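Local coordinates for nucleoporin nup120 (Schizosaccharomyces pombe, PDB 4GQ2), which serves as a structural component of the nuclear pore complex, whose nucleoporins can also dock transiently associated nuclear transport factors, at residues D339-I353 and L363-V375. Residues are numbered along the deposited sequence; the frame is centred on the assembly and turned at random.
Sequences DDEFIPWMLSDFQLI and LLIIAWKSNLNTV
Met346 and Lys369 open the antiparallel pairing of strands 346-353 and 363-370: Met346 N bonds almost straight to Lys369 O (2.8 Å, 177°), and Lys369 N returns a bond to Met346 O. At Ser348 and Asp349 the register slips by one in a classic beta bulge, both residues facing the small Ala367, whose O takes Ser348 N while its N reaches Asp349 O. Pairing then continues through Gln351-Ile365 to Ile353-Leu363. The two strands form a beta hairpin within the beta-propeller domain, and 363-370 turns through a type II' turn at Ser370-Asn373 into the next strand. On one face Leu347, with CG anti to the backbone N (chi1 -178°), sets CD1 over the six-membered ring of Trp368, a CH-pi contact 4.2 Å from its centroid, and against Ile366 CG2 (3.4 Å). Farther along, Leu364 CD1 meets the edge of the Phe350 ring at CD2 (3.7 Å). On the other face Lys369 NZ extends to a salt bridge with Glu519, and Gln351 OE1 accepts from Phe525 N and His292 NE2. Before the strand, Trp345 lays one ring face over Ser370 CB (3.7 Å to the six-membered centroid), while CH2 presses on Val375 CG2 (3.4 Å). An alanine in place of Trp345 would probably strip Ser370 CB of this ring face and open a gap beside Val375 CG2. Small enough to fit beneath the indole, Ser370 also donates from OG to Pro344 O (2.7 Å).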
ATOM      1  N   ASP A 339     -15.788  22.669 -21.385  1.00 77.50           N
ATOM      2  CA  ASP A 339     -15.812  21.711 -22.498  1.00106.13           C
ATOM      3  C   ASP A 339     -17.086  21.634 -23.359  1.00118.25           C
ATOM      4  O   ASP A 339     -17.170  22.296 -24.397  1.00148.20           O
ATOM      5  CB  ASP A 339     -15.435  20.327 -21.973  1.00105.02           C
ATOM      6  CG  ASP A 339     -16.016  20.060 -20.609  1.00103.92           C
ATOM      7  OD1 ASP A 339     -17.233  19.786 -20.528  1.00120.63           O
ATOM      8  OD2 ASP A 339     -15.260  20.146 -19.619  1.00 97.68           O
ATOM      9  N   ASP A 340     -18.060  20.828 -22.940  1.00102.14           N
ATOM     10  CA  ASP A 340     -19.203  20.493 -23.799  1.00103.73           C
ATOM     11  C   ASP A 340     -20.449  21.346 -23.546  1.00 91.51           C
ATOM     12  O   ASP A 340     -21.392  20.906 -22.887  1.00 80.50           O
ATOM     13  CB  ASP A 340     -19.533  18.997 -23.701  1.00 97.02           C
ATOM     14  CG  ASP A 340     -18.594  18.134 -24.528  1.00103.83           C
ATOM     15  OD1 ASP A 340     -18.404  18.431 -25.728  1.00114.61           O
ATOM     16  OD2 ASP A 340     -18.054  17.147 -23.984  1.00 95.49           O
ATOM     17  N   GLU A 341     -20.454  22.553 -24.106  1.00 87.43           N
ATOM     18  CA  GLU A 341     -21.527  23.522 -23.858  1.00 97.18           C
ATOM     19  C   GLU A 341     -22.833  23.284 -24.637  1.00103.41           C
ATOM     20  O   GLU A 341     -23.313  24.148 -25.380  1.00 93.75           O
ATOM     21  CB  GLU A 341     -21.008  24.950 -24.027  1.00 91.73           C
ATOM     22  CG  GLU A 341     -19.988  25.346 -22.968  1.00 93.20           C
ATOM     23  CD  GLU A 341     -18.904  26.269 -23.500  1.00 85.98           C
ATOM     24  OE1 GLU A 341     -18.687  26.301 -24.731  1.00 86.05           O
ATOM     25  OE2 GLU A 341     -18.253  26.953 -22.685  1.00 69.23           O
ATOM     26  N   PHE A 342     -23.377  22.082 -24.476  1.00107.36           N
ATOM     27  CA  PHE A 342     -24.798  21.820 -24.694  1.00113.33           C
ATOM     28  C   PHE A 342     -25.360  21.147 -23.434  1.00114.53           C
ATOM     29  O   PHE A 342     -26.554  20.846 -23.348  1.00100.87           O
ATOM     30  CB  PHE A 342     -25.073  21.014 -25.975  1.00123.55           C
ATOM     31  CG  PHE A 342     -23.949  20.108 -26.394  1.00138.35           C
ATOM     32  CD1 PHE A 342     -23.809  18.839 -25.836  1.00138.47           C
ATOM     33  CD2 PHE A 342     -23.041  20.516 -27.367  1.00139.05           C
ATOM     34  CE1 PHE A 342     -22.775  18.001 -26.230  1.00136.79           C
ATOM     35  CE2 PHE A 342     -22.006  19.682 -27.765  1.00144.35           C
ATOM     36  CZ  PHE A 342     -21.873  18.423 -27.196  1.00143.61           C
ATOM     37  N   ILE A 343     -24.465  20.914 -22.471  1.00108.46           N
ATOM     38  CA  ILE A 343     -24.821  20.661 -21.069  1.00 91.92           C
ATOM     39  C   ILE A 343     -24.377  21.866 -20.223  1.00 83.62           C
ATOM     40  O   ILE A 343     -23.321  22.453 -20.492  1.00 76.48           O
ATOM     41  CB  ILE A 343     -24.233  19.334 -20.517  1.00 95.04           C
ATOM     42  CG1 ILE A 343     -22.728  19.206 -20.793  1.00 94.41           C
ATOM     43  CG2 ILE A 343     -24.981  18.136 -21.085  1.00116.22           C
ATOM     44  CD1 ILE A 343     -21.833  19.646 -19.651  1.00 84.35           C
ATOM     45  N   PRO A 344     -25.174  22.246 -19.203  1.00 72.99           N
ATOM     46  CA  PRO A 344     -24.917  23.516 -18.520  1.00 75.70           C
ATOM     47  C   PRO A 344     -23.773  23.465 -17.502  1.00 80.25           C
ATOM     48  O   PRO A 344     -23.475  22.404 -16.957  1.00100.41           O
ATOM     49  CB  PRO A 344     -26.243  23.801 -17.814  1.00 74.40           C
ATOM     50  CG  PRO A 344     -26.824  22.452 -17.544  1.00 69.70           C
ATOM     51  CD  PRO A 344     -26.304  21.513 -18.598  1.00 71.89           C
ATOM     52  N   TRP A 345     -23.144  24.616 -17.270  1.00 69.74           N
ATOM     53  CA  TRP A 345     -22.111  24.777 -16.250  1.00 67.21           C
ATOM     54  C   TRP A 345     -22.461  25.930 -15.348  1.00 74.28           C
ATOM     55  O   TRP A 345     -22.836  27.009 -15.823  1.00 73.79           O
ATOM     56  CB  TRP A 345     -20.756  25.050 -16.888  1.00 60.89           C
ATOM     57  CG  TRP A 345     -20.038  23.847 -17.453  1.00 65.88           C
ATOM     58  CD1 TRP A 345     -19.997  23.431 -18.781  1.00 67.29           C
ATOM     59  CD2 TRP A 345     -19.193  22.883 -16.728  1.00 69.42           C
ATOM     60  NE1 TRP A 345     -19.224  22.308 -18.921  1.00 66.84           N
ATOM     61  CE2 TRP A 345     -18.712  21.924 -17.731  1.00 67.52           C
ATOM     62  CE3 TRP A 345     -18.808  22.717 -15.399  1.00 65.26           C
ATOM     63  CZ2 TRP A 345     -17.885  20.857 -17.395  1.00 59.78           C
ATOM     64  CZ3 TRP A 345     -17.972  21.638 -15.073  1.00 55.64           C
ATOM     65  CH2 TRP A 345     -17.528  20.729 -16.046  1.00 53.74           C
ATOM     66  N   MET A 346     -22.332  25.717 -14.040  1.00 61.58           N
ATOM     67  CA  MET A 346     -22.621  26.754 -13.048  1.00 63.38           C
ATOM     68  C   MET A 346     -21.389  27.119 -12.237  1.00 59.14           C
ATOM     69  O   MET A 346     -20.556  26.267 -11.925  1.00 59.82           O
ATOM     70  CB  MET A 346     -23.730  26.313 -12.091  1.00 69.91           C
ATOM     71  CG  MET A 346     -25.119  26.267 -12.701  1.00104.34           C
ATOM     72  SD  MET A 346     -26.399  26.087 -11.443  1.00138.86           S
ATOM     73  CE  MET A 346     -27.786  25.561 -12.450  1.00130.88           C
ATOM     74  N   LEU A 347     -21.286  28.395 -11.891  1.00 57.52           N
ATOM     75  CA  LEU A 347     -20.268  28.851 -10.967  1.00 57.74           C
ATOM     76  C   LEU A 347     -20.536  28.232  -9.606  1.00 57.36           C
ATOM     77  O   LEU A 347     -21.648  28.321  -9.084  1.00 64.53           O
ATOM     78  CB  LEU A 347     -20.278  30.381 -10.857  1.00 47.65           C
ATOM     79  CG  LEU A 347     -19.210  30.989  -9.953  1.00 50.43           C
ATOM     80  CD1 LEU A 347     -17.835  30.609 -10.468  1.00 44.17           C
ATOM     81  CD2 LEU A 347     -19.344  32.501  -9.870  1.00 48.94           C
ATOM     82  N   SER A 348     -19.518  27.590  -9.044  1.00 50.50           N
ATOM     83  CA  SER A 348     -19.608  27.058  -7.693  1.00 47.69           C
ATOM     84  C   SER A 348     -19.006  28.036  -6.686  1.00 44.58           C
ATOM     85  O   SER A 348     -19.599  28.298  -5.641  1.00 42.76           O
ATOM     86  CB  SER A 348     -18.914  25.698  -7.599  1.00 51.03           C
ATOM     87  OG  SER A 348     -18.654  25.351  -6.247  1.00 42.29           O
ATOM     88  N   ASP A 349     -17.830  28.573  -7.009  1.00 39.89           N
ATOM     89  CA  ASP A 349     -17.093  29.411  -6.078  1.00 40.57           C
ATOM     90  C   ASP A 349     -15.897  30.017  -6.798  1.00 44.25           C
ATOM     91  O   ASP A 349     -15.560  29.599  -7.909  1.00 38.58           O
ATOM     92  CB  ASP A 349     -16.620  28.570  -4.883  1.00 40.79           C
ATOM     93  CG  ASP A 349     -16.304  29.405  -3.654  1.00 50.54           C
ATOM     94  OD1 ASP A 349     -16.373  30.653  -3.715  1.00 59.21           O
ATOM     95  OD2 ASP A 349     -15.981  28.802  -2.610  1.00 49.16           O
ATOM     96  N   PHE A 350     -15.257  31.002  -6.167  1.00 41.00           N
ATOM     97  CA  PHE A 350     -14.037  31.596  -6.712  1.00 42.98           C
ATOM     98  C   PHE A 350     -13.247  32.330  -5.629  1.00 45.13           C
ATOM     99  O   PHE A 350     -13.803  32.709  -4.598  1.00 47.60           O
ATOM    100  CB  PHE A 350     -14.336  32.495  -7.935  1.00 47.55           C
ATOM    101  CG  PHE A 350     -15.180  33.705  -7.627  1.00 47.19           C
ATOM    102  CD1 PHE A 350     -16.553  33.592  -7.458  1.00 47.51           C
ATOM    103  CD2 PHE A 350     -14.600  34.965  -7.532  1.00 54.57           C
ATOM    104  CE1 PHE A 350     -17.330  34.707  -7.178  1.00 59.40           C
ATOM    105  CE2 PHE A 350     -15.371  36.086  -7.254  1.00 58.40           C
ATOM    106  CZ  PHE A 350     -16.739  35.956  -7.079  1.00 55.61           C
ATOM    107  N   GLN A 351     -11.947  32.491  -5.849  1.00 48.83           N
ATOM    108  CA  GLN A 351     -11.090  33.227  -4.915  1.00 51.76           C
ATOM    109  C   GLN A 351     -10.284  34.295  -5.649  1.00 50.20           C
ATOM    110  O   GLN A 351     -10.122  34.222  -6.867  1.00 45.81           O
ATOM    111  CB  GLN A 351     -10.128  32.288  -4.177  1.00 43.74           C
ATOM    112  CG  GLN A 351     -10.784  31.247  -3.297  1.00 44.28           C
ATOM    113  CD  GLN A 351     -11.228  31.795  -1.964  1.00 43.28           C
ATOM    114  OE1 GLN A 351     -10.479  31.759  -0.990  1.00 51.42           O
ATOM    115  NE2 GLN A 351     -12.455  32.304  -1.907  1.00 38.87           N
ATOM    116  N   LEU A 352      -9.764  35.262  -4.896  1.00 48.56           N
ATOM    117  CA  LEU A 352      -8.943  36.333  -5.452  1.00 56.00           C
ATOM    118  C   LEU A 352      -7.666  36.523  -4.636  1.00 57.95           C
ATOM    119  O   LEU A 352      -7.708  36.567  -3.403  1.00 50.90           O
ATOM    120  CB  LEU A 352      -9.746  37.637  -5.516  1.00 56.94           C
ATOM    121  CG  LEU A 352      -9.058  38.933  -5.947  1.00 56.87           C
ATOM    122  CD1 LEU A 352      -8.701  38.910  -7.427  1.00 46.41           C
ATOM    123  CD2 LEU A 352      -9.947  40.127  -5.623  1.00 67.98           C
ATOM    124  N   ILE A 353      -6.534  36.629  -5.331  1.00 54.13           N
ATOM    125  CA  ILE A 353      -5.231  36.773  -4.684  1.00 57.07           C
ATOM    126  C   ILE A 353      -4.380  37.847  -5.374  1.00 66.94           C
ATOM    127  O   ILE A 353      -4.086  37.743  -6.567  1.00 63.19           O
ATOM    128  CB  ILE A 353      -4.452  35.428  -4.656  1.00 67.76           C
ATOM    129  CG1 ILE A 353      -5.250  34.330  -3.937  1.00 62.06           C
ATOM    130  CG2 ILE A 353      -3.089  35.588  -3.987  1.00 66.43           C
ATOM    131  CD1 ILE A 353      -6.057  33.439  -4.855  1.00 53.06           C
ATOM    132  N   LEU A 363      -4.609  37.248  -9.063  1.00 78.88           N
ATOM    133  CA  LEU A 363      -4.888  35.861  -9.411  1.00 71.36           C
ATOM    134  C   LEU A 363      -6.309  35.480  -9.014  1.00 60.06           C
ATOM    135  O   LEU A 363      -6.690  35.590  -7.844  1.00 72.09           O
ATOM    136  CB  LEU A 363      -3.867  34.934  -8.740  1.00 79.44           C
ATOM    137  CG  LEU A 363      -4.026  33.416  -8.854  1.00 74.36           C
ATOM    138  CD1 LEU A 363      -4.147  32.958 -10.301  1.00 71.28           C
ATOM    139  CD2 LEU A 363      -2.858  32.732  -8.161  1.00 79.44           C
ATOM    140  N   LEU A 364      -7.088  35.035  -9.996  1.00 50.66           N
ATOM    141  CA  LEU A 364      -8.468  34.624  -9.759  1.00 52.49           C
ATOM    142  C   LEU A 364      -8.670  33.139 -10.054  1.00 51.14           C
ATOM    143  O   LEU A 364      -8.564  32.700 -11.204  1.00 48.93           O
ATOM    144  CB  LEU A 364      -9.447  35.471 -10.584  1.00 50.01           C
ATOM    145  CG  LEU A 364     -10.941  35.277 -10.277  1.00 58.94           C
ATOM    146  CD1 LEU A 364     -11.349  36.040  -9.026  1.00 62.47           C
ATOM    147  CD2 LEU A 364     -11.809  35.700 -11.456  1.00 68.02           C
ATOM    148  N   ILE A 365      -8.953  32.375  -9.002  1.00 50.73           N
ATOM    149  CA  ILE A 365      -9.239  30.943  -9.125  1.00 49.57           C
ATOM    150  C   ILE A 365     -10.753  30.747  -9.132  1.00 45.79           C
ATOM    151  O   ILE A 365     -11.461  31.284  -8.278  1.00 47.10           O
ATOM    152  CB  ILE A 365      -8.590  30.122  -7.982  1.00 48.80           C
ATOM    153  CG1 ILE A 365      -7.093  30.434  -7.878  1.00 49.45           C
ATOM    154  CG2 ILE A 365      -8.791  28.626  -8.207  1.00 43.84           C
ATOM    155  CD1 ILE A 365      -6.514  30.239  -6.493  1.00 48.05           C
ATOM    156  N   ILE A 366     -11.237  29.983 -10.102  1.00 45.22           N
ATOM    157  CA  ILE A 366     -12.666  29.785 -10.304  1.00 52.15           C
ATOM    158  C   ILE A 366     -12.987  28.298 -10.378  1.00 51.13           C
ATOM    159  O   ILE A 366     -12.298  27.554 -11.075  1.00 54.13           O
ATOM    160  CB  ILE A 366     -13.138  30.437 -11.623  1.00 60.35           C
ATOM    161  CG1 ILE A 366     -12.503  31.821 -11.820  1.00 62.94           C
ATOM    162  CG2 ILE A 366     -14.656  30.511 -11.669  1.00 51.33           C
ATOM    163  CD1 ILE A 366     -12.673  32.390 -13.216  1.00 66.74           C
ATOM    164  N   ALA A 367     -14.043  27.884  -9.676  1.00 56.35           N
ATOM    165  CA  ALA A 367     -14.543  26.502  -9.718  1.00 47.47           C
ATOM    166  C   ALA A 367     -15.896  26.413 -10.420  1.00 49.39           C
ATOM    167  O   ALA A 367     -16.843  27.126 -10.068  1.00 50.82           O
ATOM    168  CB  ALA A 367     -14.645  25.920  -8.311  1.00 47.49           C
ATOM    169  N   TRP A 368     -15.976  25.518 -11.401  1.00 49.08           N
ATOM    170  CA  TRP A 368     -17.188  25.308 -12.181  1.00 48.40           C
ATOM    171  C   TRP A 368     -17.790  23.971 -11.903  1.00 47.53           C
ATOM    172  O   TRP A 368     -17.080  22.986 -11.703  1.00 56.74           O
ATOM    173  CB  TRP A 368     -16.897  25.462 -13.671  1.00 51.44           C
ATOM    174  CG  TRP A 368     -16.440  26.855 -14.006  1.00 45.47           C
ATOM    175  CD1 TRP A 368     -15.134  27.308 -14.151  1.00 53.38           C
ATOM    176  CD2 TRP A 368     -17.280  28.045 -14.197  1.00 48.27           C
ATOM    177  NE1 TRP A 368     -15.109  28.652 -14.431  1.00 59.86           N
ATOM    178  CE2 TRP A 368     -16.361  29.156 -14.474  1.00 51.75           C
ATOM    179  CE3 TRP A 368     -18.654  28.290 -14.184  1.00 48.79           C
ATOM    180  CZ2 TRP A 368     -16.816  30.448 -14.717  1.00 50.49           C
ATOM    181  CZ3 TRP A 368     -19.103  29.596 -14.429  1.00 50.43           C
ATOM    182  CH2 TRP A 368     -18.203  30.648 -14.690  1.00 51.78           C
ATOM    183  N   LYS A 369     -19.116  23.929 -11.918  1.00 48.75           N
ATOM    184  CA  LYS A 369     -19.880  22.764 -11.497  1.00 53.82           C
ATOM    185  C   LYS A 369     -20.863  22.357 -12.585  1.00 59.90           C
ATOM    186  O   LYS A 369     -21.458  23.210 -13.246  1.00 53.79           O
ATOM    187  CB  LYS A 369     -20.630  23.111 -10.205  1.00 55.07           C
ATOM    188  CG  LYS A 369     -21.562  22.047  -9.649  1.00 56.35           C
ATOM    189  CD  LYS A 369     -22.236  22.557  -8.381  1.00 49.72           C
ATOM    190  CE  LYS A 369     -22.818  21.415  -7.561  1.00 55.38           C
ATOM    191  NZ  LYS A 369     -22.797  21.714  -6.094  1.00 53.87           N
ATOM    192  N   SER A 370     -21.009  21.048 -12.773  1.00 56.88           N
ATOM    193  CA  SER A 370     -22.043  20.494 -13.634  1.00 50.02           C
ATOM    194  C   SER A 370     -22.429  19.128 -13.099  1.00 52.31           C
ATOM    195  O   SER A 370     -21.816  18.113 -13.452  1.00 59.52           O
ATOM    196  CB  SER A 370     -21.558  20.385 -15.081  1.00 62.94           C
ATOM    197  OG  SER A 370     -22.630  20.036 -15.940  1.00 53.59           O
ATOM    198  N   ASN A 371     -23.453  19.109 -12.249  1.00 57.42           N
ATOM    199  CA  ASN A 371     -23.807  17.920 -11.483  1.00 58.28           C
ATOM    200  C   ASN A 371     -22.514  17.480 -10.782  1.00 58.58           C
ATOM    201  O   ASN A 371     -21.914  18.266 -10.057  1.00 59.29           O
ATOM    202  CB  ASN A 371     -24.374  16.821 -12.396  1.00 52.57           C
ATOM    203  CG  ASN A 371     -25.708  17.202 -13.009  1.00 60.22           C
ATOM    204  OD1 ASN A 371     -26.601  17.688 -12.318  1.00 57.15           O
ATOM    205  ND2 ASN A 371     -25.854  16.970 -14.313  1.00 59.41           N
ATOM    206  N   LEU A 372     -22.110  16.227 -10.974  1.00 54.22           N
ATOM    207  CA  LEU A 372     -20.902  15.689 -10.355  1.00 52.82           C
ATOM    208  C   LEU A 372     -19.586  15.963 -11.088  1.00 56.98           C
ATOM    209  O   LEU A 372     -18.541  15.424 -10.717  1.00 59.80           O
ATOM    210  CB  LEU A 372     -21.085  14.182 -10.148  1.00 44.95           C
ATOM    211  CG  LEU A 372     -22.261  13.721  -9.289  1.00 39.79           C
ATOM    212  CD1 LEU A 372     -22.344  12.205  -9.314  1.00 41.04           C
ATOM    213  CD2 LEU A 372     -22.123  14.227  -7.858  1.00 42.29           C
ATOM    214  N   ASN A 373     -19.646  16.788 -12.128  1.00 57.14           N
ATOM    215  CA  ASN A 373     -18.463  17.175 -12.892  1.00 48.25           C
ATOM    216  C   ASN A 373     -17.938  18.521 -12.426  1.00 43.11           C
ATOM    217  O   ASN A 373     -18.707  19.350 -11.938  1.00 49.15           O
ATOM    218  CB  ASN A 373     -18.787  17.239 -14.389  1.00 61.09           C
ATOM    219  CG  ASN A 373     -18.930  15.867 -15.019  1.00 62.99           C
ATOM    220  OD1 ASN A 373     -19.961  15.556 -15.610  1.00 63.18           O
ATOM    221  ND2 ASN A 373     -17.895  15.038 -14.898  1.00 61.81           N
ATOM    222  N   THR A 374     -16.637  18.750 -12.608  1.00 39.31           N
ATOM    223  CA  THR A 374     -15.977  19.931 -12.060  1.00 43.02           C
ATOM    224  C   THR A 374     -14.817  20.425 -12.935  1.00 47.09           C
ATOM    225  O   THR A 374     -14.012  19.627 -13.419  1.00 49.91           O
ATOM    226  CB  THR A 374     -15.436  19.628 -10.641  1.00 43.42           C
ATOM    227  OG1 THR A 374     -16.485  19.083  -9.829  1.00 45.28           O
ATOM    228  CG2 THR A 374     -14.893  20.884  -9.980  1.00 37.93           C
ATOM    229  N   VAL A 375     -14.735  21.742 -13.127  1.00 43.43           N
ATOM    230  CA  VAL A 375     -13.565  22.363 -13.757  1.00 41.84           C
ATOM    231  C   VAL A 375     -13.024  23.501 -12.900  1.00 42.71           C
ATOM    232  O   VAL A 375     -13.779  24.327 -12.392  1.00 48.85           O
ATOM    233  CB  VAL A 375     -13.849  22.884 -15.189  1.00 41.98           C
ATOM    234  CG1 VAL A 375     -12.606  23.549 -15.775  1.00 38.34           C
ATOM    235  CG2 VAL A 375     -14.297  21.750 -16.103  1.00 39.68           C
TER